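Local structure of flavoredoxin (Desulfovibrio vulgaris str. 'Miyazaki F', 2D5M) at residues A36-C39 against S45-V48; D91-A94 against T99-P102; E145-D150 against N157-V162. The protein binds flavin mononucleotide and probably carries electrons as a small flavoprotein of the flavin reductase-like family. One frame throughout, in Å; residues are numbered along the deposited sequence.

Contact 1. Residues A36-C39 against S45-V48; sequences AGIC and SIAV. With ZN (zinc ion), chain D.
With chi1 at 59°, the SG of Cys39 sits between its own backbone N and carbonyl carbon, a position that sets the sulfur beside Ser45 on the partner strand, SG lying 3.6 Å from Ser45 CB. The same SG binds a zinc ion at 2.4 Å. Ile38 and Ile46 share one rotamer, each with CG1 anti to its carbonyl carbon (chi1 -61° and -69°); the CB atoms lean away from the opposite strand, yet the two CG1 atoms still meet at 4.0 Å as the branches cross at a slant. CG2 of Ile38 rests on the carbonyl oxygen of Ser45, and CG2 of Ile46 on that of Gly37.

Between these side chains runs a regular antiparallel pairing of strands 28-41 and 44-48, a beta hairpin within the large antiparallel sheet of this FMN-binding fold. Gly37 and Ala47 form the hydrogen-bonded pair: Ala47 N reaches Gly37 O at 2.9 Å, while Gly37 N gives the return bond to Ala47 O at 3.1 Å. Cys39 N donates to Ser45 O. Ala36-Val48 and Ile38-Ile46 are non-hydrogen-bonded pairs, and Ala36 CA makes a CH...O contact with Ala47 O.

Beyond Cys39, the zinc takes Cys40 of the same chain, His131 of the second subunit and a water at 2.2 Å, so the metal ties the two subunits together. That water also donates to Ser45 OG, which is hydrogen-bonded in addition to Pro43 O, giving the serine a second-shell place at the metal. Strand 133-144 flanks 45-48 on its other edge, through backbone bonds of Ile46 with Gly136 and Val48 with Phe134.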
ATOM      1  N   ALA A  36      -1.945  -3.260   4.363  1.00  5.19           N
ATOM      2  CA  ALA A  36      -2.959  -3.536   3.378  1.00  5.36           C
ATOM      3  C   ALA A  36      -2.507  -3.050   2.022  1.00  5.46           C
ATOM      4  O   ALA A  36      -1.676  -2.150   1.907  1.00  5.56           O
ATOM      5  CB  ALA A  36      -4.281  -2.834   3.745  1.00  6.59           C
ATOM      6  N   GLY A  37      -3.138  -3.618   0.975  1.00  6.16           N
ATOM      7  CA  GLY A  37      -2.935  -3.130  -0.379  1.00  6.56           C
ATOM      8  C   GLY A  37      -3.644  -4.048  -1.338  1.00  5.65           C
ATOM      9  O   GLY A  37      -4.219  -5.054  -0.972  1.00  6.50           O
ATOM     10  N   ILE A  38      -3.679  -3.627  -2.622  1.00  6.14           N
ATOM     11  CA  ILE A  38      -4.240  -4.474  -3.672  1.00  6.16           C
ATOM     12  C   ILE A  38      -3.356  -5.696  -3.795  1.00  6.16           C
ATOM     13  O   ILE A  38      -2.123  -5.571  -3.764  1.00  7.05           O
ATOM     14  CB  ILE A  38      -4.405  -3.698  -4.969  1.00  6.16           C
ATOM     15  CG1 ILE A  38      -5.371  -2.509  -4.767  1.00  7.52           C
ATOM     16  CG2 ILE A  38      -4.837  -4.593  -6.118  1.00  6.56           C
ATOM     17  CD1 ILE A  38      -5.394  -1.528  -5.917  1.00  8.40           C
ATOM     18  N   CYS A  39      -3.949  -6.867  -3.930  1.00  6.17           N
ATOM     19  CA  CYS A  39      -3.161  -8.083  -4.090  1.00  7.01           C
ATOM     20  C   CYS A  39      -3.333  -8.755  -5.422  1.00  7.01           C
ATOM     21  O   CYS A  39      -2.403  -9.462  -5.841  1.00 10.51           O
ATOM     22  CB  CYS A  39      -3.386  -9.135  -2.991  1.00  9.40           C
ATOM     23  SG  CYS A  39      -5.111  -9.712  -2.841  1.00 10.08           S
ATOM     24  N   SER A  45      -8.814  -7.623  -6.011  1.00  6.35           N
ATOM     25  CA  SER A  45      -8.803  -7.970  -4.601  1.00  6.12           C
ATOM     26  C   SER A  45      -7.878  -7.098  -3.788  1.00  5.92           C
ATOM     27  O   SER A  45      -6.859  -6.630  -4.316  1.00  6.49           O
ATOM     28  CB  SER A  45      -8.315  -9.424  -4.405  1.00  8.02           C
ATOM     29  OG  SER A  45      -9.036 -10.404  -5.102  1.00  8.82           O
ATOM     30  N   ILE A  46      -8.222  -6.910  -2.517  1.00  5.59           N
ATOM     31  CA  ILE A  46      -7.402  -6.229  -1.534  1.00  5.95           C
ATOM     32  C   ILE A  46      -7.140  -7.172  -0.384  1.00  5.74           C
ATOM     33  O   ILE A  46      -8.076  -7.855   0.094  1.00  6.69           O
ATOM     34  CB  ILE A  46      -8.072  -4.910  -1.052  1.00  6.63           C
ATOM     35  CG1 ILE A  46      -8.056  -3.933  -2.226  1.00  7.85           C
ATOM     36  CG2 ILE A  46      -7.413  -4.355   0.189  1.00  8.28           C
ATOM     37  CD1 ILE A  46      -8.874  -2.658  -1.975  1.00  8.06           C
ATOM     38  N   ALA A  47      -5.923  -7.184   0.075  1.00  5.68           N
ATOM     39  CA  ALA A  47      -5.475  -7.906   1.272  1.00  6.59           C
ATOM     40  C   ALA A  47      -5.344  -6.933   2.422  1.00  6.59           C
ATOM     41  O   ALA A  47      -4.788  -5.843   2.280  1.00  7.17           O
ATOM     42  CB  ALA A  47      -4.153  -8.596   0.978  1.00  7.92           C
ATOM     43  N   VAL A  48      -5.830  -7.359   3.596  1.00  6.68           N
ATOM     44  CA  VAL A  48      -5.734  -6.550   4.815  1.00  7.15           C
ATOM     45  C   VAL A  48      -5.280  -7.471   5.947  1.00  5.90           C
ATOM     46  O   VAL A  48      -5.875  -8.526   6.154  1.00  7.22           O
ATOM     47  CB  VAL A  48      -7.060  -5.881   5.157  0.50  9.82           C
ATOM     48  CG1 VAL A  48      -6.708  -4.825   6.205  0.50 10.91           C
ATOM     49  CG2 VAL A  48      -7.799  -5.268   3.983  0.50 13.41           C
TER
HETATM   50 ZN    ZN D 203      -5.171 -11.705  -4.150  1.00 12.08          ZN
HETATM   51  O   HOH W   1      -7.243 -12.514  -4.404  1.00 13.64           O

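Contact 2. Residues D91-A94 against T99-P102; sequences DKFA and TPVP. With FMN (flavin mononucleotide), chain E.
Phe93 and Pro100 meet in a CH-pi contact. Pro100 CB stands over the centre of the Phe93 ring, 3.5 Å from its centroid and only 8° off the ring normal. Because Phe93 CG lies anti to the carbonyl carbon (chi1 -75°) and chi2 is close to perpendicular at -92°, the ring turns this face to the proline.

The remaining contacts are van der Waals ones with the Thr99-Pro100 backbone and the rest of the proline ring. CD1 of Phe93 lies 3.4 Å from Pro100 N and 3.6 Å from Thr99 C, while Phe93 CE1 approaches Pro100 CA. CG and CD of Pro100 continue the contact toward CG of the phenylalanine. Thr99 N lies in the ring plane at its edge. Pro28 touches both Phe93 and Pro100, and Ile30 and Val111 also pack on the aromatic side chain.

The polar interactions belong to the helix start and to the cofactor. Asp91 is the N-cap of helix 92-96: its OD1 accepts a hydrogen bond from Ala94 N at 3.0 Å, met from well above the carboxylate plane, and a weak one from Phe93 N. Lys92, extended beyond CG, leads away from the Phe93-Pro100 contact to the flavin mononucleotide, where NZ donates to phosphate O3P at 2.8 Å and weakly to O5'. The carbonyl oxygens of Ile30, Tyr85 and Ala82 are further hydrogen-bonding partners of this NZ, which should hold the ammonium in place at the phosphate. Thr99 OG1 is hydrogen-bonded to Glu113.

Consecutive residues of one capped helical turn thus face two ways: Phe93 packs on strand 100-102, itself paired with strand 109-111, and Lys92 belongs to the phosphate end of the FMN pocket.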
ATOM      1  N   ASP A  91     -20.139   2.403  19.597  1.00  7.56           N
ATOM      2  CA  ASP A  91     -20.511   2.714  18.209  1.00  7.47           C
ATOM      3  C   ASP A  91     -19.702   3.945  17.814  1.00  6.93           C
ATOM      4  O   ASP A  91     -20.016   5.073  18.176  1.00  7.09           O
ATOM      5  CB  ASP A  91     -22.024   2.958  18.116  1.00  8.81           C
ATOM      6  CG  ASP A  91     -22.474   3.254  16.701  1.00  8.53           C
ATOM      7  OD1 ASP A  91     -21.661   3.734  15.882  1.00  8.01           O
ATOM      8  OD2 ASP A  91     -23.682   3.006  16.412  1.00 12.10           O
ATOM      9  N   LYS A  92     -18.661   3.697  17.020  1.00  6.29           N
ATOM     10  CA  LYS A  92     -17.781   4.762  16.588  1.00  6.50           C
ATOM     11  C   LYS A  92     -18.434   5.708  15.612  1.00  5.98           C
ATOM     12  O   LYS A  92     -18.042   6.875  15.516  1.00  6.47           O
ATOM     13  CB  LYS A  92     -16.511   4.188  15.953  1.00  6.38           C
ATOM     14  CG  LYS A  92     -15.657   3.350  16.824  1.00  8.27           C
ATOM     15  CD  LYS A  92     -14.405   2.865  16.088  1.00  7.46           C
ATOM     16  CE  LYS A  92     -13.937   1.571  16.670  1.00  6.90           C
ATOM     17  NZ  LYS A  92     -12.803   0.966  15.960  1.00  6.36           N
ATOM     18  N   PHE A  93     -19.426   5.223  14.836  1.00  5.94           N
ATOM     19  CA  PHE A  93     -20.150   6.140  13.954  1.00  6.39           C
ATOM     20  C   PHE A  93     -20.893   7.182  14.782  1.00  6.95           C
ATOM     21  O   PHE A  93     -20.910   8.379  14.446  1.00  7.27           O
ATOM     22  CB  PHE A  93     -21.123   5.383  13.053  1.00  6.38           C
ATOM     23  CG  PHE A  93     -20.443   4.638  11.915  1.00  5.99           C
ATOM     24  CD1 PHE A  93     -20.293   5.272  10.687  1.00  6.27           C
ATOM     25  CD2 PHE A  93     -19.983   3.346  12.069  1.00  6.01           C
ATOM     26  CE1 PHE A  93     -19.701   4.623   9.626  1.00  6.48           C
ATOM     27  CE2 PHE A  93     -19.376   2.697  10.980  1.00  6.95           C
ATOM     28  CZ  PHE A  93     -19.273   3.329   9.768  1.00  7.03           C
ATOM     29  N   ALA A  94     -21.524   6.754  15.889  1.00  6.69           N
ATOM     30  CA  ALA A  94     -22.167   7.668  16.777  1.00  6.91           C
ATOM     31  C   ALA A  94     -21.173   8.607  17.402  1.00  6.56           C
ATOM     32  O   ALA A  94     -21.380   9.804  17.495  1.00  7.61           O
ATOM     33  CB  ALA A  94     -22.938   6.922  17.905  1.00  7.96           C
ATOM     34  N   THR A  99     -21.757   8.555   9.127  1.00  6.24           N
ATOM     35  CA  THR A  99     -22.948   7.820   8.644  1.00  6.41           C
ATOM     36  C   THR A  99     -22.557   6.439   8.163  1.00  6.13           C
ATOM     37  O   THR A  99     -21.782   6.314   7.187  1.00  6.53           O
ATOM     38  CB  THR A  99     -23.581   8.572   7.486  1.00  6.44           C
ATOM     39  OG1 THR A  99     -23.916   9.913   7.894  1.00  6.97           O
ATOM     40  CG2 THR A  99     -24.877   7.923   7.025  1.00  6.97           C
ATOM     41  N   PRO A 100     -23.099   5.383   8.773  1.00  6.32           N
ATOM     42  CA  PRO A 100     -22.825   4.018   8.310  1.00  6.23           C
ATOM     43  C   PRO A 100     -23.808   3.651   7.201  1.00  5.96           C
ATOM     44  O   PRO A 100     -25.000   3.379   7.470  1.00  7.31           O
ATOM     45  CB  PRO A 100     -23.043   3.189   9.584  1.00  6.78           C
ATOM     46  CG  PRO A 100     -24.108   3.953  10.342  1.00  6.94           C
ATOM     47  CD  PRO A 100     -23.935   5.408   9.999  1.00  6.27           C
ATOM     48  N   VAL A 101     -23.356   3.731   5.970  1.00  6.41           N
ATOM     49  CA  VAL A 101     -24.199   3.494   4.827  1.00  6.56           C
ATOM     50  C   VAL A 101     -24.149   2.022   4.465  1.00  6.84           C
ATOM     51  O   VAL A 101     -23.043   1.495   4.225  1.00  7.08           O
ATOM     52  CB  VAL A 101     -23.757   4.340   3.599  1.00  7.70           C
ATOM     53  CG1 VAL A 101     -24.612   4.034   2.424  1.00  8.91           C
ATOM     54  CG2 VAL A 101     -23.771   5.822   3.949  1.00  8.21           C
ATOM     55  N   PRO A 102     -25.260   1.310   4.393  1.00  7.05           N
ATOM     56  CA  PRO A 102     -25.179  -0.108   4.014  1.00  7.48           C
ATOM     57  C   PRO A 102     -24.619  -0.289   2.612  1.00  7.12           C
ATOM     58  O   PRO A 102     -25.008   0.409   1.669  1.00  8.20           O
ATOM     59  CB  PRO A 102     -26.619  -0.607   4.093  1.00  8.93           C
ATOM     60  CG  PRO A 102     -27.349   0.442   4.800  1.00 15.73           C
ATOM     61  CD  PRO A 102     -26.647   1.725   4.672  1.00  8.32           C
TER
HETATM   62  N1  FMN E1001      -4.685  -2.877  13.215  1.00  5.17           N
HETATM   63  C2  FMN E1001      -4.622  -4.014  12.454  1.00  5.53           C
HETATM   64  O2  FMN E1001      -4.969  -5.109  12.919  1.00  6.36           O
HETATM   65  N3  FMN E1001      -4.125  -3.922  11.156  1.00  5.81           N
HETATM   66  C4  FMN E1001      -3.648  -2.773  10.566  1.00  5.57           C
HETATM   67  O4  FMN E1001      -3.215  -2.791   9.394  1.00  6.40           O
HETATM   68  C4A FMN E1001      -3.664  -1.604  11.375  1.00  5.45           C
HETATM   69  N5  FMN E1001      -3.157  -0.450  10.879  1.00  5.53           N
HETATM   70  C5A FMN E1001      -3.356   0.671  11.646  1.00  5.36           C
HETATM   71  C6  FMN E1001      -2.860   1.906  11.142  1.00  5.64           C
HETATM   72  C7  FMN E1001      -3.037   3.112  11.801  1.00  5.99           C
HETATM   73  C7M FMN E1001      -2.463   4.409  11.280  1.00  7.81           C
HETATM   74  C8  FMN E1001      -3.792   3.087  13.032  1.00  5.77           C
HETATM   75  C8M FMN E1001      -4.085   4.404  13.733  1.00  6.54           C
HETATM   76  C9  FMN E1001      -4.215   1.883  13.569  1.00  5.55           C
HETATM   77  C9A FMN E1001      -4.022   0.683  12.906  1.00  5.11           C
HETATM   78  N10 FMN E1001      -4.405  -0.575  13.420  1.00  5.14           N
HETATM   79  C10 FMN E1001      -4.287  -1.706  12.651  1.00  5.26           C
HETATM   80  C1' FMN E1001      -5.017  -0.663  14.775  1.00  5.34           C
HETATM   81  C2' FMN E1001      -6.536  -0.815  14.729  1.00  4.95           C
HETATM   82  O2' FMN E1001      -7.157   0.140  13.859  1.00  5.39           O
HETATM   83  C3' FMN E1001      -7.084  -0.608  16.145  1.00  5.14           C
HETATM   84  O3' FMN E1001      -6.643  -1.739  16.931  1.00  5.76           O
HETATM   85  C4' FMN E1001      -8.596  -0.463  16.220  1.00  5.12           C
HETATM   86  O4' FMN E1001      -8.879   0.075  17.541  1.00  6.92           O
HETATM   87  C5' FMN E1001      -9.342  -1.738  16.037  1.00  5.85           C
HETATM   88  O5' FMN E1001     -10.770  -1.441  16.161  1.00  5.68           O
HETATM   89  P   FMN E1001     -11.852  -2.612  16.388  1.00  5.67           P
HETATM   90  O1P FMN E1001     -11.480  -3.360  17.676  1.00  6.29           O
HETATM   91  O2P FMN E1001     -11.863  -3.556  15.209  1.00  5.98           O
HETATM   92  O3P FMN E1001     -13.120  -1.790  16.528  1.00  6.20           O

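Contact 3. Residues E145-D150 against N157-V162; sequences ESCLRD and NKVDPV. With ZN (zinc ion), chain C.
Ser146 and Cys147, in the short 3-10 segment 145-147, meet Lys158 and Val159 of helix 156-159. The turn is closed by a backbone bond from Leu148 N to Glu145 O at 3.2 Å. The carbonyl oxygen of Ser146 lies 3.6 Å from Lys158 CD, whose extended chain passes alongside. A water joins the two, donating to Ser146 O at 3.0 Å and accepting from Lys158 NZ at 2.8 Å, and so bridges a carbonyl and an ammonium that do not bond directly.

Cys147 follows. With its SG anti to the carbonyl carbon (chi1 -68°), the sulfur rests 3.6 Å from Lys158 O, while Cys147 CB faces Val159 CG2 at 4.0 Å. Further along, Arg149 forms a salt bridge with Asp151. Asp150 takes no part in this packing; its carboxylate chelates a zinc ion, with OD1 at 2.0 Å and OD2 at 2.5 Å, and three waters are also bound to the metal.

The backbone of Cys147 is hydrogen-bonded to Asp155, so the loop following strand 133-144 is held to the start of the helix. Val159 also packs on Pro115 and Pro154. After the helix the chain turns at Asp160, with positive phi and a salt bridge to Arg73, and passes Val174 of strand 170-180 at Pro161, while Leu148 packs on Lys3 of the second subunit.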
ATOM      1  N   GLU A 145     -19.385  11.918  -7.011  1.00 10.78           N
ATOM      2  CA  GLU A 145     -19.381  12.460  -8.368  1.00 12.49           C
ATOM      3  C   GLU A 145     -18.458  13.676  -8.506  1.00 12.40           C
ATOM      4  O   GLU A 145     -17.877  13.875  -9.563  1.00 13.97           O
ATOM      5  CB  GLU A 145     -20.774  12.919  -8.757  1.00 14.89           C
ATOM      6  CG  GLU A 145     -21.874  11.884  -8.605  1.00 25.58           C
ATOM      7  CD  GLU A 145     -23.256  12.505  -8.808  1.00 30.91           C
ATOM      8  OE1 GLU A 145     -24.068  11.733  -9.358  1.00 39.13           O
ATOM      9  OE2 GLU A 145     -23.544  13.656  -8.458  1.00 30.85           O
ATOM     10  N   SER A 146     -18.349  14.488  -7.463  1.00 11.77           N
ATOM     11  CA  SER A 146     -17.553  15.692  -7.488  1.00 13.52           C
ATOM     12  C   SER A 146     -16.072  15.389  -7.666  1.00 11.81           C
ATOM     13  O   SER A 146     -15.351  16.293  -8.017  1.00 15.86           O
ATOM     14  CB  SER A 146     -17.770  16.453  -6.176  1.00 17.91           C
ATOM     15  OG  SER A 146     -17.312  15.701  -5.040  1.00 23.08           O
ATOM     16  N   CYS A 147     -15.705  14.124  -7.410  1.00 10.80           N
ATOM     17  CA  CYS A 147     -14.318  13.681  -7.447  1.00 10.31           C
ATOM     18  C   CYS A 147     -13.935  12.953  -8.735  1.00 11.88           C
ATOM     19  O   CYS A 147     -12.794  12.519  -8.840  1.00 17.71           O
ATOM     20  CB  CYS A 147     -14.049  12.813  -6.230  1.00 11.93           C
ATOM     21  SG  CYS A 147     -14.075  13.638  -4.662  1.00 13.83           S
ATOM     22  N   LEU A 148     -14.824  12.873  -9.720  1.00 10.70           N
ATOM     23  CA  LEU A 148     -14.550  12.184 -10.934  1.00 10.71           C
ATOM     24  C   LEU A 148     -14.138  13.149 -12.040  1.00 11.51           C
ATOM     25  O   LEU A 148     -14.602  14.279 -12.139  1.00 13.09           O
ATOM     26  CB  LEU A 148     -15.767  11.400 -11.395  1.00 11.93           C
ATOM     27  CG  LEU A 148     -16.238  10.281 -10.431  1.00 12.36           C
ATOM     28  CD1 LEU A 148     -17.547   9.671 -10.914  1.00 16.28           C
ATOM     29  CD2 LEU A 148     -15.111   9.258 -10.263  1.00 12.62           C
ATOM     30  N   ARG A 149     -13.254  12.617 -12.888  1.00 12.07           N
ATOM     31  CA  ARG A 149     -12.879  13.324 -14.129  1.00 14.06           C
ATOM     32  C   ARG A 149     -13.924  13.071 -15.206  1.00 13.13           C
ATOM     33  O   ARG A 149     -14.797  12.198 -15.093  1.00 14.05           O
ATOM     34  CB  ARG A 149     -11.498  12.858 -14.648  1.00 14.35           C
ATOM     35  CG  ARG A 149     -10.415  12.774 -13.627  1.00 16.81           C
ATOM     36  CD  ARG A 149      -9.108  12.228 -14.095  1.00 18.82           C
ATOM     37  NE  ARG A 149      -9.157  11.025 -14.917  1.00 17.91           N
ATOM     38  CZ  ARG A 149      -8.006  10.448 -15.258  1.00 17.82           C
ATOM     39  NH1 ARG A 149      -6.834  10.890 -14.826  1.00 29.45           N
ATOM     40  NH2 ARG A 149      -8.047   9.388 -16.023  1.00 20.52           N
ATOM     41  N   ASP A 150     -13.803  13.801 -16.298  1.00 12.67           N
ATOM     42  CA  ASP A 150     -14.772  13.577 -17.376  1.00 12.94           C
ATOM     43  C   ASP A 150     -14.746  12.153 -17.906  1.00 13.27           C
ATOM     44  O   ASP A 150     -15.777  11.670 -18.389  1.00 16.26           O
ATOM     45  CB  ASP A 150     -14.470  14.570 -18.490  1.00 16.92           C
ATOM     46  CG  ASP A 150     -14.683  16.012 -18.090  1.00 18.65           C
ATOM     47  OD1 ASP A 150     -15.040  16.310 -16.958  1.00 22.30           O
ATOM     48  OD2 ASP A 150     -14.297  16.905 -18.846  1.00 28.29           O
ATOM     49  N   ASN A 157      -6.438  14.018  -6.445  1.00 10.10           N
ATOM     50  CA  ASN A 157      -6.353  15.224  -5.617  1.00  9.50           C
ATOM     51  C   ASN A 157      -7.719  15.703  -5.118  1.00  9.95           C
ATOM     52  O   ASN A 157      -7.770  16.370  -4.070  1.00 11.25           O
ATOM     53  CB  ASN A 157      -5.685  16.332  -6.413  1.00 10.69           C
ATOM     54  CG  ASN A 157      -4.230  16.152  -6.660  1.00 12.42           C
ATOM     55  OD1 ASN A 157      -3.800  16.292  -7.826  1.00 14.83           O
ATOM     56  ND2 ASN A 157      -3.443  15.814  -5.613  1.00 13.37           N
ATOM     57  N   LYS A 158      -8.805  15.393  -5.827  1.00 10.19           N
ATOM     58  CA  LYS A 158     -10.135  15.688  -5.324  1.00 10.80           C
ATOM     59  C   LYS A 158     -10.556  14.690  -4.267  1.00  9.74           C
ATOM     60  O   LYS A 158     -11.129  15.071  -3.215  1.00 11.11           O
ATOM     61  CB  LYS A 158     -11.162  15.717  -6.469  1.00 12.30           C
ATOM     62  CG  LYS A 158     -10.929  16.924  -7.395  1.00 17.65           C
ATOM     63  CD  LYS A 158     -11.871  16.892  -8.579  1.00 20.99           C
ATOM     64  CE  LYS A 158     -11.974  18.207  -9.335  1.00 29.40           C
ATOM     65  NZ  LYS A 158     -13.179  18.124 -10.235  1.00 47.52           N
ATOM     66  N   VAL A 159     -10.273  13.398  -4.488  1.00  9.33           N
ATOM     67  CA  VAL A 159     -10.467  12.409  -3.425  1.00  9.12           C
ATOM     68  C   VAL A 159      -9.701  12.820  -2.164  1.00  8.38           C
ATOM     69  O   VAL A 159     -10.203  12.762  -1.025  1.00 10.58           O
ATOM     70  CB  VAL A 159     -10.085  11.003  -3.896  1.00  9.22           C
ATOM     71  CG1 VAL A 159     -10.176  10.004  -2.766  1.00  9.38           C
ATOM     72  CG2 VAL A 159     -10.995  10.571  -5.040  1.00 10.01           C
ATOM     73  N   ASP A 160      -8.456  13.217  -2.380  1.00  8.25           N
ATOM     74  CA  ASP A 160      -7.595  13.737  -1.348  1.00  8.17           C
ATOM     75  C   ASP A 160      -7.353  12.732  -0.219  1.00  7.69           C
ATOM     76  O   ASP A 160      -7.507  13.043   0.970  1.00  8.25           O
ATOM     77  CB  ASP A 160      -8.199  15.041  -0.792  1.00  8.82           C
ATOM     78  CG  ASP A 160      -7.265  15.792   0.083  1.00 10.07           C
ATOM     79  OD1 ASP A 160      -7.719  16.363   1.123  1.00 12.63           O
ATOM     80  OD2 ASP A 160      -6.052  15.871  -0.256  1.00 11.24           O
ATOM     81  N   PRO A 161      -6.903  11.539  -0.568  1.00  8.30           N
ATOM     82  CA  PRO A 161      -6.735  10.470   0.429  1.00  8.48           C
ATOM     83  C   PRO A 161      -5.546  10.695   1.364  1.00  8.46           C
ATOM     84  O   PRO A 161      -4.591  11.402   1.054  1.00 10.73           O
ATOM     85  CB  PRO A 161      -6.447   9.248  -0.461  1.00  8.88           C
ATOM     86  CG  PRO A 161      -5.714   9.810  -1.639  1.00  8.68           C
ATOM     87  CD  PRO A 161      -6.387  11.132  -1.898  1.00  8.43           C
ATOM     88  N   VAL A 162      -5.621  10.081   2.530  1.00  9.72           N
ATOM     89  CA  VAL A 162      -4.557  10.181   3.516  1.00  9.61           C
ATOM     90  C   VAL A 162      -3.544   9.069   3.313  1.00  8.91           C
ATOM     91  O   VAL A 162      -3.885   7.906   3.073  1.00 11.04           O
ATOM     92  CB  VAL A 162      -5.133  10.128   4.930  1.00  9.06           C
ATOM     93  CG1 VAL A 162      -4.098  10.161   6.025  1.00 11.51           C
ATOM     94  CG2 VAL A 162      -6.150  11.224   5.203  1.00 11.15           C
TER
HETATM   95 ZN    ZN C 202     -15.462  18.286 -17.139  1.00 15.59          ZN
HETATM   96  O   HOH W   2     -15.066  19.265  -8.464  1.00 35.83           O
HETATM   97  O   HOH W   3     -17.557  17.730 -17.165  1.00 16.86           O
HETATM   98  O   HOH W   4     -15.731  18.883 -15.346  1.00 33.75           O
HETATM   99  O   HOH W   5     -13.265  18.857 -16.890  1.00 19.10           O

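Contact 1 is a buried strand pairing within the main antiparallel sheet, whereas contacts 2 and 3 are partly buried and each sets a short helix against a neighbouring segment. No strand or helix is shared among the three; their centres stand 21 to 23 Å apart. Backbone hydrogen bonds carry contact 1, an aromatic-proline face contact carries contact 2, and contact 3 relies on cysteine packing and a bridging water. Contacts 1 and 2 lie on opposite sides of the chain's centre. Zinc accompanies contacts 1 and 3, through cysteine in one and carboxylate in the other; both also touch the second subunit. Contact 2 alone has a residue hydrogen-bonded to the flavin phosphate, the lysine next to its aromatic ring.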